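Probable enoyl-CoA hydratase/isomerase (Pseudomonas aeruginosa PAO1, PDB 5YLO) probably isomerises unsaturated enoyl-CoA thioesters, moving the double bond between the Delta3 and Delta2 positions as part of unsaturated fatty acid metabolism. Local coordinates at residues Gly222-Leu225 with Ala226-Leu229. Residues are numbered along the deposited sequence; the frame is centred on the assembly and turned at random.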
loop_
_atom_site.group_PDB
_atom_site.type_symbol
_atom_site.label_atom_id
_atom_site.label_comp_id
_atom_site.label_asym_id
_atom_site.label_seq_id
_atom_site.Cartn_x
_atom_site.Cartn_y
_atom_site.Cartn_z
ATOM N N GLY A 222 -4.161 -4.921 -10.949
ATOM C CA GLY A 222 -5.541 -5.297 -11.150
ATOM C C GLY A 222 -5.818 -6.776 -11.275
ATOM O O GLY A 222 -6.975 -7.153 -11.490
ATOM N N ARG A 223 -4.805 -7.632 -11.147
ATOM C CA ARG A 223 -4.997 -9.070 -11.260
ATOM C C ARG A 223 -4.305 -9.782 -10.103
ATOM O O ARG A 223 -3.425 -9.227 -9.438
ATOM C CB ARG A 223 -4.479 -9.601 -12.607
ATOM C CG ARG A 223 -2.990 -9.856 -12.651
ATOM C CD ARG A 223 -2.285 -8.947 -13.641
ATOM N NE ARG A 223 -2.729 -9.137 -15.020
ATOM C CZ ARG A 223 -1.960 -8.923 -16.085
ATOM N NH1 ARG A 223 -0.701 -8.533 -15.931
ATOM N NH2 ARG A 223 -2.442 -9.114 -17.304
ATOM N N SER A 224 -4.723 -11.023 -9.866
ATOM C CA SER A 224 -4.148 -11.829 -8.802
ATOM C C SER A 224 -2.723 -12.240 -9.169
ATOM O O SER A 224 -2.229 -11.972 -10.268
ATOM C CB SER A 224 -5.015 -13.058 -8.538
ATOM O OG SER A 224 -4.968 -13.959 -9.632
ATOM N N LEU A 225 -2.049 -12.905 -8.230
ATOM C CA LEU A 225 -0.713 -13.407 -8.527
ATOM C C LEU A 225 -0.766 -14.487 -9.599
ATOM O O LEU A 225 0.050 -14.485 -10.529
ATOM C CB LEU A 225 -0.046 -13.939 -7.260
ATOM C CG LEU A 225 1.318 -14.604 -7.472
ATOM C CD1 LEU A 225 2.345 -13.611 -7.999
ATOM C CD2 LEU A 225 1.807 -15.251 -6.190
ATOM N N ALA A 226 -1.726 -15.411 -9.496
ATOM C CA ALA A 226 -1.832 -16.476 -10.488
ATOM C C ALA A 226 -2.087 -15.910 -11.880
ATOM O O ALA A 226 -1.495 -16.371 -12.865
ATOM C CB ALA A 226 -2.938 -17.454 -10.098
ATOM N N GLU A 227 -2.963 -14.907 -11.982
ATOM C CA GLU A 227 -3.197 -14.257 -13.268
ATOM C C GLU A 227 -1.932 -13.580 -13.780
ATOM O O GLU A 227 -1.586 -13.697 -14.961
ATOM C CB GLU A 227 -4.326 -13.236 -13.146
ATOM C CG GLU A 227 -5.700 -13.829 -12.949
ATOM C CD GLU A 227 -6.796 -12.809 -13.174
ATOM O OE1 GLU A 227 -6.916 -11.871 -12.356
ATOM O OE2 GLU A 227 -7.530 -12.941 -14.174
ATOM N N GLN A 228 -1.236 -12.855 -12.901
ATOM C CA GLN A 228 -0.002 -12.183 -13.297
ATOM C C GLN A 228 1.003 -13.174 -13.869
ATOM O O GLN A 228 1.665 -12.891 -14.875
ATOM C CB GLN A 228 0.590 -11.439 -12.098
ATOM C CG GLN A 228 1.935 -10.768 -12.355
ATOM C CD GLN A 228 1.802 -9.347 -12.873
ATOM O OE1 GLN A 228 0.853 -9.018 -13.583
ATOM N NE2 GLN A 228 2.756 -8.495 -12.512
ATOM N N LEU A 229 1.116 -14.353 -13.253
ATOM C CA LEU A 229 2.049 -15.358 -13.750
ATOM C C LEU A 229 1.587 -15.933 -15.084
ATOM O O LEU A 229 2.411 -16.200 -15.967
ATOM C CB LEU A 229 2.230 -16.466 -12.711
ATOM C CG LEU A 229 2.761 -16.019 -11.344
ATOM C CD1 LEU A 229 3.016 -17.212 -10.435
ATOM C CD2 LEU A 229 4.020 -15.183 -11.501
HETATM O O HOH W 1 -3.247 -15.717 -7.246
#
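With chi1 at 68°, the S224 side chain sets OG between its own backbone N and carbonyl carbon, turned toward the amide of E227, the third residue of helix 225-232, and OG accepts from N of E227 at 3.2 Å in a nearly straight bond (N-H...O 168°). E227 answers from the other direction: its OE1 reaches back to N of S224, a weak bond of 3.4 Å. This reciprocal pair is a capping box, with S224 as the N-cap residue. One residue earlier, N of A226 donates to a water at 2.7 Å, so this amide of the first turn is satisfied by solvent. The regular helical bonds begin at once, from N of Q228 to O of S224 and from N of L229 to O of L225.

R223, just before the cap, folds over the first turn. Bends at chi2 and chi3 carry its aliphatic part past CB of E227 and bring NH1 to OE1 of Q228 at 2.9 Å. The amide oxygen lies at the edge of the guanidinium, tilted somewhat from its plane, and the two planar groups are turned 68° apart. The opposite end of that amide is also held, since NE2 of Q228 donates to O of L216, which probably fixes the rotation of the group. L225 and L229 pack one turn apart, CD1 of L225 lying 4.1 Å from CG of L229.

Through its bond to L216, Q228 ties helix 225-232 to helix 207-220 across the intervening loop. Here, among the C-terminal helices at the rim of the crotonase-like chain, a second subunit adjoins the turn: NE1 of W150, on its helix 146-156, donates to O of R223, while H97 and H90 of its helix 85-97 pack against L225 and L229.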